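Long-range contacts in cytochrome C-type biogenesis protein ccmF (PDB 6ZMQ), which binds heme b in the membrane and probably joins heme to apocytochrome c as the heme lyase of cytochrome c maturation: residues V150-V155 / P327-F332; V422-P427 / Y477-E482; Y526-E531 / L621-L626; L43-Q48 / R137-L142. All blocks are in the same frame, centred on the assembly; numbering follows the deposited sequence.

Contact 1: V150-V155 / P327-F332; sequences VFFFGV and PAFLGF. With PTY (phosphatidylethanolamine), chain E.
F151 has its CG anti to the backbone N (chi1 177°), and F332 adopts the same rotamer on the facing helix, which sends the two rings toward each other. They meet as an offset stack with planes 22° apart and centroids 4.4 Å apart; F332 also lays its CB over the same face of F151, a CH-pi contact. F329 turns the pair into a three-ring cluster. The CE2 edge of F151 stands over the middle of the F329 ring in an edge-to-face arrangement, planes at 80° and centroids 5.3 Å apart. F152 comes in beside it with its own edge, CE1 lying 4.0 Å from F329 CZ. These rings join helices 135-157 and 325-345, two predicted transmembrane helices that run nearly antiparallel, their local axes 11.4 Å apart, a spacing wide enough to hold phenylalanine rings between them. One turn along, the filling is smaller: V155 CG2 touches A328 CB at 3.8 Å, while V155 CB lies over the face of F151 that F332 does not use. A phosphatidylethanolamine runs along one flank of the groove. One acyl chain passes F151 CD1 with its C17 at 3.7 Å and F332 CD1 with its C18 at 3.9 Å, and where the lipid chains cross G154 and G331 they lie directly against backbone. On the flank reached by F152 and F329, W117 meets both rings, and F307 stacks on F329.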
# COMPACT_ATOMS: atom_id res chain seq x y z
N VAL A 150 19.27 -9.27 -9.38
CA VAL A 150 20.42 -10.02 -8.86
C VAL A 150 20.39 -10.06 -7.34
O VAL A 150 20.70 -11.10 -6.75
CB VAL A 150 21.73 -9.43 -9.43
CG1 VAL A 150 22.94 -9.67 -8.54
CG2 VAL A 150 22.00 -10.06 -10.76
N PHE A 151 19.95 -8.97 -6.69
CA PHE A 151 19.79 -9.01 -5.23
C PHE A 151 18.71 -9.99 -4.80
O PHE A 151 18.90 -10.74 -3.85
CB PHE A 151 19.47 -7.65 -4.61
CG PHE A 151 19.25 -7.73 -3.11
CD1 PHE A 151 20.28 -8.14 -2.27
CD2 PHE A 151 18.00 -7.50 -2.56
CE1 PHE A 151 20.08 -8.25 -0.89
CE2 PHE A 151 17.79 -7.60 -1.18
CZ PHE A 151 18.84 -7.98 -0.35
N PHE A 152 17.56 -9.98 -5.49
CA PHE A 152 16.45 -10.86 -5.11
C PHE A 152 16.80 -12.33 -5.33
O PHE A 152 16.52 -13.17 -4.47
CB PHE A 152 15.18 -10.52 -5.89
CG PHE A 152 14.43 -9.37 -5.31
CD1 PHE A 152 14.27 -9.25 -3.94
CD2 PHE A 152 13.87 -8.42 -6.14
CE1 PHE A 152 13.58 -8.18 -3.41
CE2 PHE A 152 13.17 -7.35 -5.62
CZ PHE A 152 13.04 -7.23 -4.25
N PHE A 153 17.46 -12.64 -6.43
CA PHE A 153 17.75 -14.05 -6.68
C PHE A 153 19.02 -14.50 -5.97
O PHE A 153 19.14 -15.69 -5.63
CB PHE A 153 17.77 -14.31 -8.18
CG PHE A 153 16.38 -14.38 -8.77
CD1 PHE A 153 15.65 -15.55 -8.69
CD2 PHE A 153 15.79 -13.26 -9.34
CE1 PHE A 153 14.36 -15.62 -9.20
CE2 PHE A 153 14.50 -13.32 -9.86
CZ PHE A 153 13.79 -14.50 -9.78
N GLY A 154 19.96 -13.59 -5.68
CA GLY A 154 21.03 -13.90 -4.75
C GLY A 154 20.53 -14.17 -3.34
O GLY A 154 20.87 -15.18 -2.73
N VAL A 155 19.64 -13.30 -2.83
CA VAL A 155 19.09 -13.46 -1.49
C VAL A 155 18.08 -14.61 -1.45
O VAL A 155 17.60 -15.00 -0.39
CB VAL A 155 18.47 -12.13 -0.99
CG1 VAL A 155 17.02 -11.94 -1.47
CG2 VAL A 155 18.57 -11.98 0.52
N PRO A 327 19.63 -8.38 7.58
CA PRO A 327 20.91 -7.74 7.20
C PRO A 327 21.08 -7.49 5.70
O PRO A 327 21.57 -6.42 5.32
CB PRO A 327 21.95 -8.74 7.72
CG PRO A 327 21.33 -9.31 8.93
CD PRO A 327 19.84 -9.34 8.69
N ALA A 328 20.66 -8.44 4.85
CA ALA A 328 20.78 -8.26 3.40
C ALA A 328 19.85 -7.16 2.90
O ALA A 328 20.24 -6.34 2.06
CB ALA A 328 20.51 -9.58 2.67
N PHE A 329 18.62 -7.13 3.42
CA PHE A 329 17.68 -6.09 3.02
C PHE A 329 18.09 -4.71 3.55
O PHE A 329 17.86 -3.71 2.87
CB PHE A 329 16.27 -6.45 3.49
CG PHE A 329 15.51 -7.24 2.48
CD1 PHE A 329 15.60 -8.63 2.45
CD2 PHE A 329 14.76 -6.60 1.50
CE1 PHE A 329 14.91 -9.37 1.50
CE2 PHE A 329 14.08 -7.33 0.54
CZ PHE A 329 14.15 -8.72 0.55
N LEU A 330 18.74 -4.66 4.72
CA LEU A 330 19.26 -3.40 5.24
C LEU A 330 20.42 -2.89 4.38
O LEU A 330 20.48 -1.69 4.08
CB LEU A 330 19.70 -3.59 6.70
CG LEU A 330 20.30 -2.44 7.52
CD1 LEU A 330 19.70 -2.45 8.92
CD2 LEU A 330 21.81 -2.59 7.62
N GLY A 331 21.32 -3.79 3.96
CA GLY A 331 22.38 -3.41 3.04
C GLY A 331 21.87 -2.97 1.68
O GLY A 331 22.41 -2.03 1.07
N PHE A 332 20.80 -3.61 1.20
CA PHE A 332 20.18 -3.22 -0.07
C PHE A 332 19.53 -1.84 0.02
O PHE A 332 19.65 -1.03 -0.91
CB PHE A 332 19.15 -4.28 -0.48
CG PHE A 332 18.58 -4.07 -1.86
CD1 PHE A 332 19.39 -3.73 -2.93
CD2 PHE A 332 17.22 -4.18 -2.07
CE1 PHE A 332 18.85 -3.53 -4.20
CE2 PHE A 332 16.66 -3.97 -3.33
CZ PHE A 332 17.48 -3.65 -4.40
C1 PTY E . 25.84 -13.24 6.63
C2 PTY E . 26.70 -14.95 13.53
C3 PTY E . 25.80 -13.88 12.90
O4 PTY E . 24.91 -14.07 5.99
C5 PTY E . 24.47 -12.12 8.44
C6 PTY E . 25.22 -11.92 7.11
O7 PTY E . 24.40 -11.33 6.12
C8 PTY E . 25.00 -10.31 5.33
O10 PTY E . 26.16 -10.08 5.47
C11 PTY E . 24.20 -9.50 4.30
C12 PTY E . 25.10 -8.58 3.43
C13 PTY E . 24.34 -7.38 2.83
C14 PTY E . 24.67 -7.10 1.36
C15 PTY E . 23.47 -6.51 0.60
C16 PTY E . 23.88 -5.57 -0.55
C17 PTY E . 23.32 -6.09 -1.89
C18 PTY E . 23.06 -4.97 -2.91
C19 PTY E . 22.72 -5.56 -4.29
C20 PTY E . 22.80 -4.49 -5.38
C21 PTY E . 23.04 -5.12 -6.76
C22 PTY E . 24.03 -4.29 -7.58
C23 PTY E . 23.32 -3.12 -8.27
C24 PTY E . 24.29 -2.38 -9.20
C25 PTY E . 23.56 -1.35 -10.07
C26 PTY E . 24.10 0.06 -9.78
C27 PTY E . 24.15 0.89 -11.06
C28 PTY E . 24.19 2.37 -10.67
C29 PTY E . 24.82 3.21 -11.77
C30 PTY E . 25.51 -14.94 5.08
C31 PTY E . 25.87 -14.43 3.68
O30 PTY E . 25.77 -16.06 5.39
C32 PTY E . 24.64 -13.77 3.05
C33 PTY E . 25.00 -13.02 1.77
C34 PTY E . 23.72 -12.58 1.06
C35 PTY E . 24.06 -11.76 -0.19
C36 PTY E . 22.96 -11.88 -1.24
C37 PTY E . 23.57 -11.70 -2.64
C38 PTY E . 22.93 -10.49 -3.32
C39 PTY E . 23.65 -10.15 -4.63
C40 PTY E . 24.51 -8.90 -4.43
C41 PTY E . 24.99 -8.34 -5.77
C42 PTY E . 26.35 -8.94 -6.13
C43 PTY E . 27.06 -8.01 -7.11
C44 PTY E . 26.98 -8.62 -8.51
P1 PTY E . 25.93 -13.30 10.35
O11 PTY E . 25.44 -14.26 11.60
O12 PTY E . 26.16 -11.90 10.86
O13 PTY E . 27.24 -13.84 9.83
O14 PTY E . 24.83 -13.30 9.11
N1 PTY E . 27.96 -14.34 13.92

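Contact 2: V422-P427 / Y477-E482; sequences VGPLLP and YLLARE
P424 and L425 sit in a type I beta turn, G423 to L426, that follows the predicted transmembrane helix 402-422 beside the heme b pocket; P424 packs on L479, and L425 on both L478 and L479, of helix 460-484. P424 itself touches the heme, and its side chain lies about 5 Å from that of H510, an axial ligand of the heme iron. L479 sets its isobutyl group across the proline at about a right angle, CD1 meeting P424 CG at 3.7 Å. The two methyls of L425 divide the work: CD1 reaches L478 CD1 at 3.8 Å, while CD2 lies 3.7 Å from L479 CG. The fork of L479 therefore fills the angle between the proline ring and the leucine of the turn. With an alanine in place of L479, a gap is likely to open between the proline and L425, and the heme-touching P424 would lose the methyls packed against its ring. R362 fixes the turn from outside the pair, donating from NH2 to P424 O, and L442 of helix 439-454 backs both L425 and L478. At the outer margin the extended side chain of E482 brings its carboxylate carbon CD to 4.0 Å from L425 CD2.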
# COMPACT_ATOMS: atom_id res chain seq x y z
N VAL A 422 -6.84 24.58 -2.02
CA VAL A 422 -6.45 25.92 -2.46
C VAL A 422 -5.51 25.88 -3.68
O VAL A 422 -5.45 26.84 -4.46
CB VAL A 422 -5.86 26.73 -1.28
CG1 VAL A 422 -4.44 26.31 -0.94
CG2 VAL A 422 -5.95 28.25 -1.53
N GLY A 423 -4.80 24.77 -3.91
CA GLY A 423 -3.71 24.70 -4.87
C GLY A 423 -4.07 24.77 -6.34
O GLY A 423 -3.57 25.63 -7.07
N PRO A 424 -4.91 23.84 -6.83
CA PRO A 424 -5.33 23.89 -8.25
C PRO A 424 -6.18 25.09 -8.67
O PRO A 424 -6.41 25.28 -9.87
CB PRO A 424 -6.13 22.58 -8.40
CG PRO A 424 -6.29 22.06 -6.96
CD PRO A 424 -5.02 22.47 -6.33
N LEU A 425 -6.64 25.91 -7.72
CA LEU A 425 -7.35 27.15 -8.03
C LEU A 425 -6.41 28.34 -8.14
O LEU A 425 -6.87 29.48 -8.26
CB LEU A 425 -8.40 27.44 -6.96
CG LEU A 425 -9.76 26.76 -7.07
CD1 LEU A 425 -10.74 27.40 -6.10
CD2 LEU A 425 -10.30 26.91 -8.49
N LEU A 426 -5.10 28.09 -8.12
CA LEU A 426 -4.05 29.07 -8.32
C LEU A 426 -3.46 28.92 -9.72
O LEU A 426 -3.35 27.80 -10.24
CB LEU A 426 -2.93 28.90 -7.28
CG LEU A 426 -3.26 29.18 -5.82
CD1 LEU A 426 -2.09 28.84 -4.92
CD2 LEU A 426 -3.65 30.64 -5.64
N PRO A 427 -3.09 30.02 -10.36
CA PRO A 427 -2.41 29.93 -11.65
C PRO A 427 -0.93 29.59 -11.48
O PRO A 427 -0.35 29.71 -10.40
CB PRO A 427 -2.59 31.34 -12.23
CG PRO A 427 -2.59 32.21 -11.02
CD PRO A 427 -3.39 31.42 -10.00
N TYR A 477 -16.08 21.93 -6.66
CA TYR A 477 -17.07 22.61 -7.50
C TYR A 477 -16.48 23.83 -8.22
O TYR A 477 -16.82 24.07 -9.38
CB TYR A 477 -18.30 23.05 -6.70
CG TYR A 477 -19.27 23.82 -7.58
CD1 TYR A 477 -19.83 23.23 -8.72
CD2 TYR A 477 -19.55 25.16 -7.34
CE1 TYR A 477 -20.68 23.94 -9.55
CE2 TYR A 477 -20.40 25.88 -8.17
CZ TYR A 477 -20.96 25.26 -9.27
OH TYR A 477 -21.80 25.97 -10.10
N LEU A 478 -15.62 24.61 -7.56
CA LEU A 478 -15.05 25.80 -8.20
C LEU A 478 -14.11 25.43 -9.33
O LEU A 478 -14.11 26.08 -10.39
CB LEU A 478 -14.32 26.67 -7.17
CG LEU A 478 -15.19 27.47 -6.21
CD1 LEU A 478 -14.34 28.41 -5.36
CD2 LEU A 478 -16.29 28.21 -6.93
N LEU A 479 -13.37 24.33 -9.15
CA LEU A 479 -12.52 23.79 -10.20
C LEU A 479 -13.34 23.28 -11.38
O LEU A 479 -13.01 23.58 -12.53
CB LEU A 479 -11.66 22.68 -9.60
CG LEU A 479 -10.36 23.20 -9.00
CD1 LEU A 479 -9.79 22.14 -8.12
CD2 LEU A 479 -9.38 23.57 -10.10
N ALA A 480 -14.43 22.56 -11.10
CA ALA A 480 -15.28 22.05 -12.17
C ALA A 480 -16.01 23.16 -12.91
O ALA A 480 -16.15 23.10 -14.14
CB ALA A 480 -16.28 21.04 -11.61
N ARG A 481 -16.47 24.19 -12.19
CA ARG A 481 -17.17 25.31 -12.81
C ARG A 481 -16.23 26.13 -13.69
O ARG A 481 -16.57 26.49 -14.82
CB ARG A 481 -17.84 26.21 -11.76
CG ARG A 481 -18.76 27.25 -12.42
CD ARG A 481 -18.65 28.70 -11.92
NE ARG A 481 -18.77 28.87 -10.48
CZ ARG A 481 -18.47 30.00 -9.85
NH1 ARG A 481 -18.03 31.04 -10.54
NH2 ARG A 481 -18.62 30.09 -8.54
N GLU A 482 -15.03 26.44 -13.18
CA GLU A 482 -14.07 27.16 -14.00
C GLU A 482 -13.43 26.28 -15.07
O GLU A 482 -12.76 26.81 -15.97
CB GLU A 482 -13.00 27.82 -13.12
CG GLU A 482 -11.86 26.93 -12.66
CD GLU A 482 -10.60 27.73 -12.40
OE1 GLU A 482 -10.72 28.90 -11.99
OE2 GLU A 482 -9.50 27.18 -12.61

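Contact 3: Y526-E531 / L621-L626; sequences YRLESE and LIVTPL. With LMT (dodecyl-beta-D-maltoside), chain D.
Y526, the first residue to leave the helix that ends at 525, lays its CB 3.8 Å from P625 CG, while its hydroxyl turns elsewhere and bonds to the backbone N of T459. R527 runs side by side with T624, its CB 3.7 Å from T624 CG2. Its chain then bends at chi3 (-136°), and NH2 is hydrogen-bonded to G252 O near the maltoside head group of a bound detergent. Shortened to alanine, R527 would keep CB against T624 CG2 but is likely to leave G252 O without this donor and the outer flank of the threonine methyl without CD. L528 begins the regular pairing: its N donates to V623 O at 3.0 Å and its O accepts from V623 N at 2.9 Å, while its CD2 lies 3.7 Å from V623 CG1. E529 is a non-hydrogen-bonded partner of I622, with CB against I622 CG2; its extended chain carries OE2 to the detergent O4', which donates to it at 3.1 Å. S530 closes a second two-bond pair with L621, S530 N to L621 O and L621 N to S530 O both 3.0 Å, and its OG adds a weak bond to L621 O. This is an antiparallel ladder at the edge of a four-stranded sheet, whose strands 528-534 and 617-625 connect the beta region to helices 501-525 and 627-644.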
# COMPACT_ATOMS: atom_id res chain seq x y z
N TYR A 526 -15.35 10.41 18.08
CA TYR A 526 -16.65 10.04 18.64
C TYR A 526 -16.84 8.53 18.73
O TYR A 526 -17.75 7.96 18.14
CB TYR A 526 -17.75 10.65 17.80
CG TYR A 526 -17.89 12.10 18.09
CD1 TYR A 526 -17.85 12.53 19.41
CD2 TYR A 526 -18.10 13.03 17.08
CE1 TYR A 526 -17.98 13.84 19.72
CE2 TYR A 526 -18.23 14.36 17.38
CZ TYR A 526 -18.16 14.75 18.72
OH TYR A 526 -18.28 16.05 19.10
N ARG A 527 -16.03 7.87 19.55
CA ARG A 527 -16.17 6.42 19.61
C ARG A 527 -16.26 5.95 21.05
O ARG A 527 -15.57 6.48 21.94
CB ARG A 527 -15.06 5.74 18.82
CG ARG A 527 -13.77 5.34 19.50
CD ARG A 527 -12.99 4.51 18.50
NE ARG A 527 -12.41 3.32 19.11
CZ ARG A 527 -11.94 2.29 18.41
NH1 ARG A 527 -11.55 1.19 19.04
NH2 ARG A 527 -11.97 2.31 17.09
N LEU A 528 -17.16 5.01 21.29
CA LEU A 528 -17.35 4.44 22.62
C LEU A 528 -17.27 2.92 22.57
O LEU A 528 -17.84 2.29 21.67
CB LEU A 528 -18.68 4.88 23.28
CG LEU A 528 -20.08 4.58 22.76
CD1 LEU A 528 -21.08 4.73 23.88
CD2 LEU A 528 -20.45 5.60 21.72
N GLU A 529 -16.57 2.35 23.54
CA GLU A 529 -16.42 0.91 23.67
C GLU A 529 -17.03 0.50 25.00
O GLU A 529 -16.98 1.26 25.98
CB GLU A 529 -14.94 0.47 23.55
CG GLU A 529 -14.12 0.27 24.83
CD GLU A 529 -12.64 0.03 24.55
OE1 GLU A 529 -12.12 -1.04 24.93
OE2 GLU A 529 -11.99 0.92 23.95
N SER A 530 -17.68 -0.66 25.02
CA SER A 530 -18.19 -1.20 26.27
C SER A 530 -17.97 -2.71 26.30
O SER A 530 -18.35 -3.41 25.35
CB SER A 530 -19.66 -0.88 26.48
OG SER A 530 -20.36 -1.02 25.26
N GLU A 531 -17.37 -3.18 27.39
CA GLU A 531 -17.10 -4.59 27.60
C GLU A 531 -18.00 -5.10 28.72
O GLU A 531 -17.89 -4.65 29.87
CB GLU A 531 -15.63 -4.80 27.97
CG GLU A 531 -14.70 -3.90 27.19
CD GLU A 531 -13.27 -4.39 27.20
OE1 GLU A 531 -13.06 -5.59 26.95
OE2 GLU A 531 -12.37 -3.57 27.46
N LEU A 621 -18.79 -4.15 22.51
CA LEU A 621 -19.51 -3.45 21.44
C LEU A 621 -18.89 -2.06 21.33
O LEU A 621 -18.85 -1.31 22.32
CB LEU A 621 -21.01 -3.43 21.70
CG LEU A 621 -22.08 -2.79 20.79
CD1 LEU A 621 -22.35 -1.37 21.13
CD2 LEU A 621 -21.77 -2.91 19.32
N ILE A 622 -18.28 -1.76 20.12
CA ILE A 622 -17.73 -0.43 19.87
C ILE A 622 -18.61 0.29 18.84
O ILE A 622 -19.20 -0.31 17.93
CB ILE A 622 -16.23 -0.50 19.48
CG1 ILE A 622 -15.96 -1.04 18.08
CG2 ILE A 622 -15.48 -1.41 20.43
CD1 ILE A 622 -15.69 0.00 16.99
N VAL A 623 -18.69 1.61 19.01
CA VAL A 623 -19.60 2.48 18.27
C VAL A 623 -18.80 3.67 17.74
O VAL A 623 -18.19 4.41 18.52
CB VAL A 623 -20.79 2.93 19.13
CG1 VAL A 623 -21.51 4.09 18.51
CG2 VAL A 623 -21.76 1.80 19.37
N THR A 624 -18.76 3.80 16.41
CA THR A 624 -18.00 4.74 15.60
C THR A 624 -18.87 5.31 14.49
O THR A 624 -19.68 4.59 13.90
CB THR A 624 -16.80 4.04 14.95
OG1 THR A 624 -17.27 2.91 14.20
CG2 THR A 624 -15.78 3.57 15.95
N PRO A 625 -18.70 6.59 14.14
CA PRO A 625 -19.45 7.17 13.02
C PRO A 625 -18.67 7.22 11.72
O PRO A 625 -17.45 7.34 11.70
CB PRO A 625 -19.74 8.60 13.51
CG PRO A 625 -19.22 8.65 14.96
CD PRO A 625 -18.11 7.66 14.95
N LEU A 626 -19.44 7.12 10.62
CA LEU A 626 -19.01 7.40 9.24
C LEU A 626 -17.84 6.53 8.77
O LEU A 626 -17.08 6.92 7.88
CB LEU A 626 -18.66 8.89 9.08
CG LEU A 626 -19.85 9.85 9.14
CD1 LEU A 626 -19.50 11.12 9.93
CD2 LEU A 626 -20.35 10.20 7.75
C1B LMT D . -7.31 2.28 20.10
C2B LMT D . -7.01 3.03 21.44
C3B LMT D . -7.67 2.41 22.71
C4B LMT D . -8.66 1.24 22.43
C5B LMT D . -7.91 0.29 21.48
C6B LMT D . -8.72 -0.99 21.28
O1B LMT D . -6.29 2.52 19.16
O2B LMT D . -5.64 3.06 21.58
O3B LMT D . -8.24 3.38 23.48
O4' LMT D . -8.98 0.58 23.59
O5B LMT D . -7.55 0.87 20.22
O6B LMT D . -8.88 -1.63 22.49
C1' LMT D . -5.62 5.04 15.78
C2' LMT D . -5.33 5.65 17.20
C3' LMT D . -5.25 4.51 18.27
C4' LMT D . -6.46 3.56 18.21
C5' LMT D . -6.38 3.00 16.77
C6' LMT D . -7.28 1.83 16.46
O1' LMT D . -6.09 6.02 14.94
O2' LMT D . -4.13 6.30 17.18
O3' LMT D . -5.12 5.04 19.52
O5' LMT D . -6.65 4.04 15.84
O6' LMT D . -8.55 2.34 16.42
C1 LMT D . -5.15 6.63 14.07
C2 LMT D . -5.91 6.96 12.81
C3 LMT D . -5.58 8.24 12.11
C4 LMT D . -4.42 8.01 11.16
C5 LMT D . -4.12 9.28 10.43
C6 LMT D . -3.67 9.09 9.01
C7 LMT D . -4.64 8.21 8.25
C8 LMT D . -4.79 8.73 6.87
C9 LMT D . -4.65 7.67 5.83
C10 LMT D . -4.77 8.31 4.48
C11 LMT D . -4.74 7.27 3.42
C12 LMT D . -5.60 7.64 2.26

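Contact 4: L43-Q48 / R137-L142; sequences LLAYLQ and RASLVL
Y46 and L140 make the principal side-chain contact: the leucine covers one face of the phenol ring, with CD1 4.2 Å from the ring centroid and only 11° off its normal, a CH-pi contact. Y46 extends its ring away from its own N (chi1 177°) into the space beside helix 135-157, and chi2 (74°) turns the face to L140. At the edge of the same ring sits S139, whose OG approaches Y46 CB at 3.3 Å. On the neighbouring position of the first helix, A45 CB rests 3.8 Å from S139 CB, and these small residues let the backbones come to 5.7 Å between the CA atoms of Y46 and S139. L43 adds a looser touch from CD2 to L140 CD2, at 4.3 Å. Further out, F53 of helix 51-57 lies against A45, A212 of helix 185-213 backs L140, and a phosphatidylethanolamine touches L140 as well. R137, near the start of helix 135-157, forms salt bridges with E222 and D134, tying this end of the helix to its surroundings. The hydroxyl of S139 is bonded to W136 O in its own helix, so the two helices are held here by apolar and CH-pi contacts, with no hydrogen bond between the segments.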
# COMPACT_ATOMS: atom_id res chain seq x y z
N LEU A 43 26.46 -2.80 -17.82
CA LEU A 43 27.53 -1.96 -17.28
C LEU A 43 28.65 -1.74 -18.30
O LEU A 43 29.17 -0.63 -18.40
CB LEU A 43 28.07 -2.57 -15.99
CG LEU A 43 27.34 -2.16 -14.70
CD1 LEU A 43 28.15 -2.58 -13.48
CD2 LEU A 43 27.00 -0.65 -14.67
N LEU A 44 29.01 -2.77 -19.08
CA LEU A 44 29.98 -2.57 -20.17
C LEU A 44 29.41 -1.67 -21.26
O LEU A 44 30.16 -0.90 -21.89
CB LEU A 44 30.41 -3.91 -20.77
CG LEU A 44 31.72 -4.58 -20.32
CD1 LEU A 44 31.88 -4.66 -18.79
CD2 LEU A 44 31.87 -5.95 -20.97
N ALA A 45 28.10 -1.74 -21.50
CA ALA A 45 27.43 -0.90 -22.48
C ALA A 45 27.44 0.57 -22.08
O ALA A 45 27.50 1.46 -22.94
CB ALA A 45 25.99 -1.39 -22.68
N TYR A 46 27.32 0.86 -20.78
CA TYR A 46 27.49 2.25 -20.35
C TYR A 46 28.95 2.67 -20.40
O TYR A 46 29.27 3.77 -20.87
CB TYR A 46 26.92 2.48 -18.94
CG TYR A 46 27.16 3.91 -18.47
CD1 TYR A 46 26.41 4.96 -19.00
CD2 TYR A 46 28.13 4.22 -17.51
CE1 TYR A 46 26.61 6.27 -18.60
CE2 TYR A 46 28.35 5.54 -17.11
CZ TYR A 46 27.58 6.56 -17.66
OH TYR A 46 27.76 7.87 -17.27
N LEU A 47 29.86 1.82 -19.90
CA LEU A 47 31.25 2.23 -19.67
C LEU A 47 32.01 2.45 -20.98
O LEU A 47 32.59 3.51 -21.20
CB LEU A 47 31.96 1.20 -18.78
CG LEU A 47 31.68 1.18 -17.27
CD1 LEU A 47 32.86 0.65 -16.47
CD2 LEU A 47 31.27 2.55 -16.74
N GLN A 48 32.01 1.45 -21.87
CA GLN A 48 32.75 1.59 -23.12
C GLN A 48 31.88 1.89 -24.33
O GLN A 48 32.42 2.08 -25.43
CB GLN A 48 33.62 0.35 -23.37
CG GLN A 48 35.06 0.58 -22.91
CD GLN A 48 35.63 -0.55 -22.10
OE1 GLN A 48 35.04 -1.62 -22.00
NE2 GLN A 48 36.81 -0.33 -21.53
N ARG A 137 21.18 5.89 -21.22
CA ARG A 137 20.39 5.57 -20.05
C ARG A 137 19.50 4.35 -20.25
O ARG A 137 18.96 3.85 -19.27
CB ARG A 137 19.57 6.78 -19.58
CG ARG A 137 18.45 7.37 -20.38
CD ARG A 137 18.44 8.84 -19.99
NE ARG A 137 17.11 9.32 -19.62
CZ ARG A 137 16.16 9.70 -20.47
NH1 ARG A 137 16.40 9.71 -21.77
NH2 ARG A 137 14.99 10.10 -20.00
N ALA A 138 19.43 3.79 -21.46
CA ALA A 138 18.85 2.46 -21.62
C ALA A 138 19.75 1.40 -21.00
O ALA A 138 19.27 0.52 -20.26
CB ALA A 138 18.60 2.18 -23.10
N SER A 139 21.06 1.50 -21.25
CA SER A 139 22.04 0.63 -20.60
C SER A 139 22.05 0.83 -19.09
O SER A 139 22.16 -0.15 -18.33
CB SER A 139 23.43 0.90 -21.17
OG SER A 139 24.03 2.01 -20.52
N LEU A 140 21.87 2.07 -18.63
CA LEU A 140 21.90 2.24 -17.18
C LEU A 140 20.60 1.84 -16.47
O LEU A 140 20.69 1.36 -15.32
CB LEU A 140 22.30 3.67 -16.80
CG LEU A 140 23.76 3.75 -16.33
CD1 LEU A 140 24.00 5.01 -15.58
CD2 LEU A 140 24.22 2.56 -15.46
N VAL A 141 19.42 1.99 -17.10
CA VAL A 141 18.20 1.47 -16.46
C VAL A 141 18.24 -0.05 -16.40
O VAL A 141 17.84 -0.64 -15.39
CB VAL A 141 16.88 1.96 -17.12
CG1 VAL A 141 16.65 3.43 -16.92
CG2 VAL A 141 16.69 1.55 -18.59
N LEU A 142 18.83 -0.69 -17.43
CA LEU A 142 18.99 -2.14 -17.36
C LEU A 142 19.99 -2.55 -16.29
O LEU A 142 19.76 -3.54 -15.60
CB LEU A 142 19.37 -2.71 -18.73
CG LEU A 142 18.29 -2.61 -19.83
CD1 LEU A 142 18.58 -3.56 -20.95
CD2 LEU A 142 16.91 -2.92 -19.26

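Overall arrangement
Contacts 1 and 4 share helix 135-157 and lie about 22 Å apart between centres; residues of both line one phosphatidylethanolamine pocket. Contact 1 is fully buried and aromatic, whereas contact 4 is partly buried and rests on one tyrosine face covered by a leucine, beside an alanine-serine touch. Contacts 2 and 3 both belong to the C-terminal part of CcmF, about 37 Å apart between centres, yet differ in kind: contact 2 is a buried aliphatic fit of a turn against a helix next to heme, with E482 exposed at its margin, contact 3 a partly buried backbone ladder between strands. Contact 3 alone carries hydrogen bonds across its segments, and lies on the opposite side of the chain's centre from contacts 1 and 4.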